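Long-range contact in WbmS, polysaccharide deacetylase involved in O-antigen biosynthesis (Bordetella bronchiseptica, PDB 3HFT), which probably removes acetyl groups from a sugar during O-antigen biosynthesis, as a zinc-binding member of the polysaccharide deacetylase family: residues R82-N96 and T114-S128. Residues are numbered along the deposited sequence; the frame is centred on the assembly and turned at random.
Sequences RRNPLFELGVHPNFN and TLELAPGCVSVRSHS. With EDO (1,2-ethanediol), chain F.
Val91 packs against Thr114, Ala118, Cys121 and Val124. Its CG1 lies 3.8 Å from Cys121 SG and also faces the methyl of Ala118, CB meets Thr114 CG2, and CG2, set between its own backbone N and carbonyl carbon, turns to Val124 CG2. Backbone bonds close this packed zone: Val91 N donates to Ser123 O, and Arg125 N reaches Val91 O at 3.2 Å, almost straight (164°). Buried Glu88 also closes it, its OE2 accepting from Ser123 OG at 2.6 Å, and a water links that carboxylate oxygen with Leu89 O and Val122 N. The single parallel bridge joins strand 87-91, at the border of the parallel sheet, to the short strand 123-124 in a beta-alpha-beta crossover through helix 107-115, as in the distorted (beta/alpha) barrel of the polysaccharide deacetylase family. Further along, His127 N donates to Pro93 O (2.9 Å), and the chains carry His92 and His127 to the zinc ion, which Asp46 also binds. His92 NE2 sits in plane at the edge of the His127 ring, 3.4 Å from ND1; both nitrogens are zinc ligands, and the rings are inclined at 76°. The other ring nitrogen of His92, ND1, donates a weak hydrogen bond to Arg125 O, consistent with second-shell positioning. Beside them, Asn96 ND2 donates in its amide plane to Ser128 OG (3.0 Å). The opposite end is looser: exposed Arg82, also salt-bridged to Glu79, reaches across with NH2 alone to Leu117 O (3.1 Å), 17° out of the guanidinium plane.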
ATOM      1  N   ARG A  82      16.968  22.013   4.446  1.00 40.26           N
ATOM      2  CA  ARG A  82      17.406  21.791   5.830  1.00 41.35           C
ATOM      3  C   ARG A  82      17.313  23.070   6.673  1.00 39.89           C
ATOM      4  O   ARG A  82      16.781  23.044   7.775  1.00 36.24           O
ATOM      5  CB  ARG A  82      18.849  21.281   5.879  1.00 43.91           C
ATOM      6  CG  ARG A  82      19.034  19.852   5.412  1.00 49.63           C
ATOM      7  CD  ARG A  82      20.467  19.355   5.680  1.00 49.67           C
ATOM      8  NE  ARG A  82      20.848  18.268   4.763  1.00 61.18           N
ATOM      9  CZ  ARG A  82      21.472  18.425   3.587  1.00 60.20           C
ATOM     10  NH1 ARG A  82      21.819  19.626   3.144  1.00 60.96           N
ATOM     11  NH2 ARG A  82      21.755  17.361   2.839  1.00 61.58           N
ATOM     12  N   ARG A  83      17.857  24.176   6.164  1.00 37.31           N
ATOM     13  CA  ARG A  83      17.863  25.456   6.894  1.00 38.84           C
ATOM     14  C   ARG A  83      16.502  25.961   7.309  1.00 37.68           C
ATOM     15  O   ARG A  83      16.338  26.540   8.385  1.00 37.53           O
ATOM     16  CB  ARG A  83      18.458  26.579   6.034  1.00 39.79           C
ATOM     17  CG  ARG A  83      19.925  26.686   6.065  1.00 43.04           C
ATOM     18  CD  ARG A  83      20.349  28.026   5.501  1.00 44.09           C
ATOM     19  NE  ARG A  83      19.840  28.234   4.148  1.00 42.51           N
ATOM     20  CZ  ARG A  83      20.487  27.894   3.035  1.00 49.39           C
ATOM     21  NH1 ARG A  83      21.682  27.321   3.089  1.00 52.89           N
ATOM     22  NH2 ARG A  83      19.937  28.126   1.844  1.00 52.63           N
ATOM     23  N   ASN A  84      15.534  25.823   6.421  1.00 36.70           N
ATOM     24  CA  ASN A  84      14.228  26.353   6.685  1.00 35.92           C
ATOM     25  C   ASN A  84      13.574  25.515   7.786  1.00 36.90           C
ATOM     26  O   ASN A  84      13.306  24.317   7.597  1.00 35.88           O
ATOM     27  CB  ASN A  84      13.395  26.353   5.396  1.00 37.93           C
ATOM     28  CG  ASN A  84      12.097  27.087   5.552  1.00 42.56           C
ATOM     29  OD1 ASN A  84      11.518  27.121   6.648  1.00 39.11           O
ATOM     30  ND2 ASN A  84      11.621  27.690   4.462  1.00 42.32           N
ATOM     31  N   PRO A  85      13.269  26.147   8.926  1.00 36.32           N
ATOM     32  CA  PRO A  85      12.695  25.385  10.032  1.00 37.58           C
ATOM     33  C   PRO A  85      11.274  24.885   9.759  1.00 38.37           C
ATOM     34  O   PRO A  85      10.777  24.022  10.485  1.00 39.07           O
ATOM     35  CB  PRO A  85      12.712  26.382  11.192  1.00 39.33           C
ATOM     36  CG  PRO A  85      12.682  27.718  10.544  1.00 40.92           C
ATOM     37  CD  PRO A  85      13.403  27.582   9.247  1.00 37.79           C
ATOM     38  N   LEU A  86      10.626  25.412   8.729  1.00 35.54           N
ATOM     39  CA  LEU A  86       9.290  24.962   8.369  1.00 34.97           C
ATOM     40  C   LEU A  86       9.329  23.763   7.425  1.00 34.40           C
ATOM     41  O   LEU A  86       8.288  23.158   7.132  1.00 34.59           O
ATOM     42  CB  LEU A  86       8.513  26.103   7.702  1.00 34.76           C
ATOM     43  CG  LEU A  86       8.264  27.386   8.492  1.00 38.90           C
ATOM     44  CD1 LEU A  86       7.356  28.300   7.697  1.00 43.81           C
ATOM     45  CD2 LEU A  86       7.682  27.087   9.850  1.00 40.76           C
ATOM     46  N   PHE A  87      10.516  23.415   6.940  1.00 31.75           N
ATOM     47  CA  PHE A  87      10.655  22.343   5.967  1.00 34.42           C
ATOM     48  C   PHE A  87      11.306  21.109   6.554  1.00 33.80           C
ATOM     49  O   PHE A  87      12.299  21.198   7.240  1.00 32.67           O
ATOM     50  CB  PHE A  87      11.496  22.796   4.773  1.00 32.66           C
ATOM     51  CG  PHE A  87      10.827  23.835   3.889  1.00 36.37           C
ATOM     52  CD1 PHE A  87       9.487  24.164   4.022  1.00 33.94           C
ATOM     53  CD2 PHE A  87      11.536  24.408   2.854  1.00 36.04           C
ATOM     54  CE1 PHE A  87       8.901  25.090   3.183  1.00 34.31           C
ATOM     55  CE2 PHE A  87      10.945  25.330   2.009  1.00 36.40           C
ATOM     56  CZ  PHE A  87       9.629  25.662   2.173  1.00 39.78           C
ATOM     57  N   GLU A  88      10.772  19.951   6.226  1.00 31.43           N
ATOM     58  CA  GLU A  88      11.371  18.694   6.636  1.00 31.17           C
ATOM     59  C   GLU A  88      11.961  18.037   5.385  1.00 32.62           C
ATOM     60  O   GLU A  88      11.346  18.046   4.320  1.00 32.12           O
ATOM     61  CB  GLU A  88      10.324  17.788   7.257  1.00 31.78           C
ATOM     62  CG  GLU A  88      10.803  16.362   7.472  1.00 33.88           C
ATOM     63  CD  GLU A  88       9.746  15.468   8.103  1.00 37.74           C
ATOM     64  OE1 GLU A  88       8.674  15.988   8.488  1.00 38.97           O
ATOM     65  OE2 GLU A  88      10.002  14.240   8.170  1.00 36.60           O
ATOM     66  N   LEU A  89      13.163  17.492   5.516  1.00 33.35           N
ATOM     67  CA  LEU A  89      13.802  16.767   4.429  1.00 34.83           C
ATOM     68  C   LEU A  89      13.668  15.273   4.739  1.00 34.61           C
ATOM     69  O   LEU A  89      14.040  14.816   5.826  1.00 31.90           O
ATOM     70  CB  LEU A  89      15.275  17.146   4.311  1.00 34.85           C
ATOM     71  CG  LEU A  89      16.079  16.507   3.159  1.00 36.48           C
ATOM     72  CD1 LEU A  89      15.513  16.883   1.777  1.00 34.67           C
ATOM     73  CD2 LEU A  89      17.590  16.836   3.248  1.00 34.71           C
ATOM     74  N   GLY A  90      13.117  14.534   3.782  1.00 33.91           N
ATOM     75  CA  GLY A  90      13.037  13.089   3.849  1.00 32.65           C
ATOM     76  C   GLY A  90      13.705  12.508   2.611  1.00 34.17           C
ATOM     77  O   GLY A  90      14.358  13.239   1.832  1.00 32.84           O
ATOM     78  N   VAL A  91      13.564  11.198   2.428  1.00 32.38           N
ATOM     79  CA  VAL A  91      14.211  10.490   1.308  1.00 34.31           C
ATOM     80  C   VAL A  91      13.222   9.848   0.353  1.00 34.59           C
ATOM     81  O   VAL A  91      12.115   9.463   0.751  1.00 34.72           O
ATOM     82  CB  VAL A  91      15.256   9.434   1.846  1.00 35.75           C
ATOM     83  CG1 VAL A  91      16.450  10.159   2.421  1.00 33.97           C
ATOM     84  CG2 VAL A  91      14.611   8.485   2.879  1.00 31.29           C
ATOM     85  N   HIS A  92      13.652   9.765  -0.907  1.00 33.19           N
ATOM     86  CA  HIS A  92      12.901   9.183  -1.998  1.00 33.30           C
ATOM     87  C   HIS A  92      13.760   8.132  -2.721  1.00 35.48           C
ATOM     88  O   HIS A  92      14.231   8.343  -3.840  1.00 33.12           O
ATOM     89  CB  HIS A  92      12.458  10.295  -2.946  1.00 34.13           C
ATOM     90  CG  HIS A  92      11.269   9.957  -3.791  1.00 33.21           C
ATOM     91  ND1 HIS A  92      10.042   9.620  -3.264  1.00 37.36           N
ATOM     92  CD2 HIS A  92      11.106   9.986  -5.139  1.00 38.51           C
ATOM     93  CE1 HIS A  92       9.183   9.419  -4.252  1.00 34.34           C
ATOM     94  NE2 HIS A  92       9.807   9.628  -5.397  1.00 34.62           N
ATOM     95  N   PRO A  93      13.952   6.976  -2.078  1.00 34.90           N
ATOM     96  CA  PRO A  93      14.770   5.908  -2.634  1.00 33.92           C
ATOM     97  C   PRO A  93      14.117   5.318  -3.886  1.00 34.75           C
ATOM     98  O   PRO A  93      12.877   5.255  -3.969  1.00 35.32           O
ATOM     99  CB  PRO A  93      14.790   4.866  -1.503  1.00 35.41           C
ATOM    100  CG  PRO A  93      13.529   5.078  -0.795  1.00 34.26           C
ATOM    101  CD  PRO A  93      13.354   6.574  -0.786  1.00 32.76           C
ATOM    102  N   ASN A  94      14.953   4.897  -4.836  1.00 35.52           N
ATOM    103  CA  ASN A  94      14.490   4.319  -6.084  1.00 35.76           C
ATOM    104  C   ASN A  94      14.840   2.855  -6.222  1.00 36.46           C
ATOM    105  O   ASN A  94      15.999   2.500  -6.540  1.00 32.48           O
ATOM    106  CB  ASN A  94      15.099   5.058  -7.257  1.00 37.20           C
ATOM    107  CG  ASN A  94      14.577   4.552  -8.586  1.00 39.30           C
ATOM    108  OD1 ASN A  94      13.528   3.898  -8.668  1.00 36.60           O
ATOM    109  ND2 ASN A  94      15.284   4.891  -9.636  1.00 36.10           N
ATOM    110  N   PHE A  95      13.846   2.001  -5.977  1.00 32.12           N
ATOM    111  CA  PHE A  95      14.045   0.566  -6.045  1.00 34.37           C
ATOM    112  C   PHE A  95      13.572  -0.034  -7.365  1.00 34.70           C
ATOM    113  O   PHE A  95      13.673  -1.249  -7.540  1.00 37.63           O
ATOM    114  CB  PHE A  95      13.312  -0.143  -4.902  1.00 33.75           C
ATOM    115  CG  PHE A  95      13.658   0.366  -3.515  1.00 32.69           C
ATOM    116  CD1 PHE A  95      14.951   0.267  -3.015  1.00 35.75           C
ATOM    117  CD2 PHE A  95      12.659   0.886  -2.687  1.00 32.73           C
ATOM    118  CE1 PHE A  95      15.263   0.716  -1.725  1.00 33.55           C
ATOM    119  CE2 PHE A  95      12.960   1.313  -1.390  1.00 33.98           C
ATOM    120  CZ  PHE A  95      14.264   1.239  -0.909  1.00 35.40           C
ATOM    121  N   ASN A  96      13.130   0.803  -8.303  1.00 34.52           N
ATOM    122  CA  ASN A  96      12.660   0.328  -9.606  1.00 35.76           C
ATOM    123  C   ASN A  96      13.655  -0.550 -10.347  1.00 36.34           C
ATOM    124  O   ASN A  96      13.269  -1.557 -10.925  1.00 39.77           O
ATOM    125  CB  ASN A  96      12.224   1.496 -10.519  1.00 35.48           C
ATOM    126  CG  ASN A  96      10.825   1.984 -10.222  1.00 39.96           C
ATOM    127  OD1 ASN A  96      10.030   1.291  -9.565  1.00 41.97           O
ATOM    128  ND2 ASN A  96      10.501   3.189 -10.716  1.00 42.42           N
ATOM    129  N   THR A 114      20.741   6.220  -0.411  1.00 35.67           N
ATOM    130  CA  THR A 114      19.779   7.329  -0.398  1.00 34.43           C
ATOM    131  C   THR A 114      19.780   8.066   0.946  1.00 35.15           C
ATOM    132  O   THR A 114      19.655   9.299   1.005  1.00 34.32           O
ATOM    133  CB  THR A 114      18.360   6.816  -0.668  1.00 36.22           C
ATOM    134  OG1 THR A 114      18.383   5.951  -1.813  1.00 36.02           O
ATOM    135  CG2 THR A 114      17.396   7.975  -0.899  1.00 29.22           C
ATOM    136  N   LEU A 115      19.921   7.307   2.030  1.00 34.79           N
ATOM    137  CA  LEU A 115      19.923   7.892   3.368  1.00 33.87           C
ATOM    138  C   LEU A 115      21.104   8.833   3.582  1.00 35.45           C
ATOM    139  O   LEU A 115      21.032   9.710   4.437  1.00 36.40           O
ATOM    140  CB  LEU A 115      19.911   6.793   4.438  1.00 33.54           C
ATOM    141  CG  LEU A 115      18.547   6.114   4.586  1.00 39.49           C
ATOM    142  CD1 LEU A 115      18.665   4.822   5.388  1.00 38.75           C
ATOM    143  CD2 LEU A 115      17.590   7.085   5.234  1.00 37.44           C
ATOM    144  N   GLU A 116      22.181   8.662   2.803  1.00 33.47           N
ATOM    145  CA  GLU A 116      23.319   9.539   2.908  1.00 35.45           C
ATOM    146  C   GLU A 116      22.915  10.966   2.545  1.00 36.00           C
ATOM    147  O   GLU A 116      23.590  11.913   2.925  1.00 34.70           O
ATOM    148  CB  GLU A 116      24.439   9.079   1.983  1.00 35.52           C
ATOM    149  CG  GLU A 116      24.987   7.716   2.322  1.00 45.07           C
ATOM    150  CD  GLU A 116      26.147   7.287   1.437  1.00 44.17           C
ATOM    151  OE1 GLU A 116      26.631   8.085   0.608  1.00 60.14           O
ATOM    152  OE2 GLU A 116      26.580   6.126   1.590  1.00 68.06           O
ATOM    153  N   LEU A 117      21.826  11.131   1.800  1.00 34.85           N
ATOM    154  CA  LEU A 117      21.348  12.457   1.433  1.00 35.63           C
ATOM    155  C   LEU A 117      20.698  13.231   2.595  1.00 36.41           C
ATOM    156  O   LEU A 117      20.606  14.451   2.553  1.00 35.16           O
ATOM    157  CB  LEU A 117      20.315  12.346   0.320  1.00 36.85           C
ATOM    158  CG  LEU A 117      20.676  11.703  -1.012  1.00 36.18           C
ATOM    159  CD1 LEU A 117      19.397  11.591  -1.875  1.00 34.62           C
ATOM    160  CD2 LEU A 117      21.746  12.508  -1.700  1.00 38.11           C
ATOM    161  N   ALA A 118      20.229  12.537   3.619  1.00 35.75           N
ATOM    162  CA  ALA A 118      19.573  13.207   4.744  1.00 35.20           C
ATOM    163  C   ALA A 118      19.786  12.407   6.012  1.00 36.47           C
ATOM    164  O   ALA A 118      18.851  11.793   6.516  1.00 38.59           O
ATOM    165  CB  ALA A 118      18.059  13.373   4.463  1.00 32.43           C
ATOM    166  N   PRO A 119      21.021  12.386   6.535  1.00 39.35           N
ATOM    167  CA  PRO A 119      21.220  11.552   7.719  1.00 40.90           C
ATOM    168  C   PRO A 119      20.312  11.968   8.862  1.00 39.91           C
ATOM    169  O   PRO A 119      20.082  13.158   9.082  1.00 40.45           O
ATOM    170  CB  PRO A 119      22.700  11.773   8.080  1.00 41.05           C
ATOM    171  CG  PRO A 119      23.127  12.954   7.331  1.00 41.08           C
ATOM    172  CD  PRO A 119      22.256  13.057   6.115  1.00 40.83           C
ATOM    173  N   GLY A 120      19.780  10.981   9.557  1.00 42.55           N
ATOM    174  CA  GLY A 120      18.885  11.221  10.676  1.00 43.67           C
ATOM    175  C   GLY A 120      17.446  11.526  10.300  1.00 43.18           C
ATOM    176  O   GLY A 120      16.613  11.730  11.171  1.00 43.47           O
ATOM    177  N   CYS A 121      17.125  11.567   9.015  1.00 41.15           N
ATOM    178  CA  CYS A 121      15.760  11.848   8.644  1.00 37.92           C
ATOM    179  C   CYS A 121      14.844  10.749   9.168  1.00 36.99           C
ATOM    180  O   CYS A 121      15.302   9.663   9.580  1.00 35.76           O
ATOM    181  CB  CYS A 121      15.632  12.026   7.144  1.00 38.20           C
ATOM    182  SG  CYS A 121      15.807  10.520   6.199  1.00 42.53           S
ATOM    183  N   VAL A 122      13.551  11.064   9.193  1.00 33.88           N
ATOM    184  CA  VAL A 122      12.528  10.185   9.752  1.00 33.06           C
ATOM    185  C   VAL A 122      11.410   9.834   8.792  1.00 31.98           C
ATOM    186  O   VAL A 122      10.618   8.941   9.069  1.00 33.22           O
ATOM    187  CB  VAL A 122      11.900  10.802  11.041  1.00 34.35           C
ATOM    188  CG1 VAL A 122      12.999  10.948  12.146  1.00 35.14           C
ATOM    189  CG2 VAL A 122      11.222  12.136  10.751  1.00 34.81           C
ATOM    190  N   SER A 123      11.331  10.511   7.657  1.00 31.12           N
ATOM    191  CA  SER A 123      10.225  10.295   6.725  1.00 33.66           C
ATOM    192  C   SER A 123      10.687   9.791   5.363  1.00 34.13           C
ATOM    193  O   SER A 123      11.705  10.235   4.839  1.00 32.79           O
ATOM    194  CB  SER A 123       9.366  11.564   6.574  1.00 34.59           C
ATOM    195  OG  SER A 123       8.792  11.958   7.815  1.00 37.19           O
ATOM    196  N   VAL A 124       9.917   8.865   4.786  1.00 34.00           N
ATOM    197  CA  VAL A 124      10.256   8.285   3.509  1.00 34.75           C
ATOM    198  C   VAL A 124       9.042   8.014   2.638  1.00 33.89           C
ATOM    199  O   VAL A 124       7.980   7.610   3.129  1.00 32.67           O
ATOM    200  CB  VAL A 124      11.036   6.930   3.693  1.00 35.88           C
ATOM    201  CG1 VAL A 124      10.216   5.922   4.546  1.00 34.24           C
ATOM    202  CG2 VAL A 124      11.389   6.305   2.338  1.00 35.90           C
ATOM    203  N   ARG A 125       9.209   8.249   1.339  1.00 32.51           N
ATOM    204  CA  ARG A 125       8.257   7.794   0.333  1.00 32.64           C
ATOM    205  C   ARG A 125       9.113   7.211  -0.764  1.00 35.29           C
ATOM    206  O   ARG A 125      10.127   7.821  -1.141  1.00 37.04           O
ATOM    207  CB  ARG A 125       7.382   8.903  -0.236  1.00 31.50           C
ATOM    208  CG  ARG A 125       6.355   8.364  -1.234  1.00 31.75           C
ATOM    209  CD  ARG A 125       5.533   9.499  -1.748  1.00 37.39           C
ATOM    210  NE  ARG A 125       4.602  10.015  -0.761  1.00 36.40           N
ATOM    211  CZ  ARG A 125       4.300  11.305  -0.611  1.00 38.91           C
ATOM    212  NH1 ARG A 125       4.933  12.245  -1.299  1.00 36.70           N
ATOM    213  NH2 ARG A 125       3.385  11.661   0.276  1.00 36.07           N
ATOM    214  N   SER A 126       8.744   6.013  -1.226  1.00 35.13           N
ATOM    215  CA  SER A 126       9.502   5.326  -2.276  1.00 34.73           C
ATOM    216  C   SER A 126       9.130   5.828  -3.652  1.00 34.70           C
ATOM    217  O   SER A 126       7.956   6.048  -3.939  1.00 34.50           O
ATOM    218  CB  SER A 126       9.251   3.824  -2.241  1.00 36.86           C
ATOM    219  OG  SER A 126       9.669   3.261  -1.009  1.00 36.96           O
ATOM    220  N   HIS A 127      10.134   5.995  -4.523  1.00 32.98           N
ATOM    221  CA  HIS A 127       9.863   6.309  -5.903  1.00 34.98           C
ATOM    222  C   HIS A 127       9.025   5.167  -6.454  1.00 35.99           C
ATOM    223  O   HIS A 127       9.298   3.987  -6.161  1.00 33.95           O
ATOM    224  CB  HIS A 127      11.121   6.472  -6.749  1.00 35.53           C
ATOM    225  CG  HIS A 127      10.801   6.874  -8.150  1.00 37.97           C
ATOM    226  ND1 HIS A 127      10.105   8.031  -8.432  1.00 39.53           N
ATOM    227  CD2 HIS A 127      11.010   6.253  -9.337  1.00 37.10           C
ATOM    228  CE1 HIS A 127       9.942   8.128  -9.744  1.00 39.81           C
ATOM    229  NE2 HIS A 127      10.468   7.054 -10.312  1.00 39.49           N
ATOM    230  N   SER A 128       7.965   5.527  -7.175  1.00 33.58           N
ATOM    231  CA  SER A 128       6.989   4.560  -7.720  1.00 34.52           C
ATOM    232  C   SER A 128       6.268   3.724  -6.650  1.00 35.10           C
ATOM    233  O   SER A 128       5.681   2.685  -6.958  1.00 35.17           O
ATOM    234  CB  SER A 128       7.623   3.671  -8.784  1.00 37.24           C
ATOM    235  OG  SER A 128       7.995   4.511  -9.881  1.00 42.09           O
TER
HETATM  236  C1  EDO F 261       5.819   8.230  -6.590  1.00 45.88           C
HETATM  237  O1  EDO F 261       6.813   7.889  -7.580  1.00 36.55           O
HETATM  238  C2  EDO F 261       5.478   9.711  -6.762  1.00 48.48           C
HETATM  239  O2  EDO F 261       6.678  10.525  -6.942  1.00 40.66           O
HETATM  240  O   HOH W   1      12.514  13.277   7.521  1.00 35.64           O
HETATM  241  O   HOH W   2      11.422   2.988  -4.960  1.00 33.16           O
HETATM  242  O   HOH W   3      17.780   5.917  -4.691  1.00 35.03           O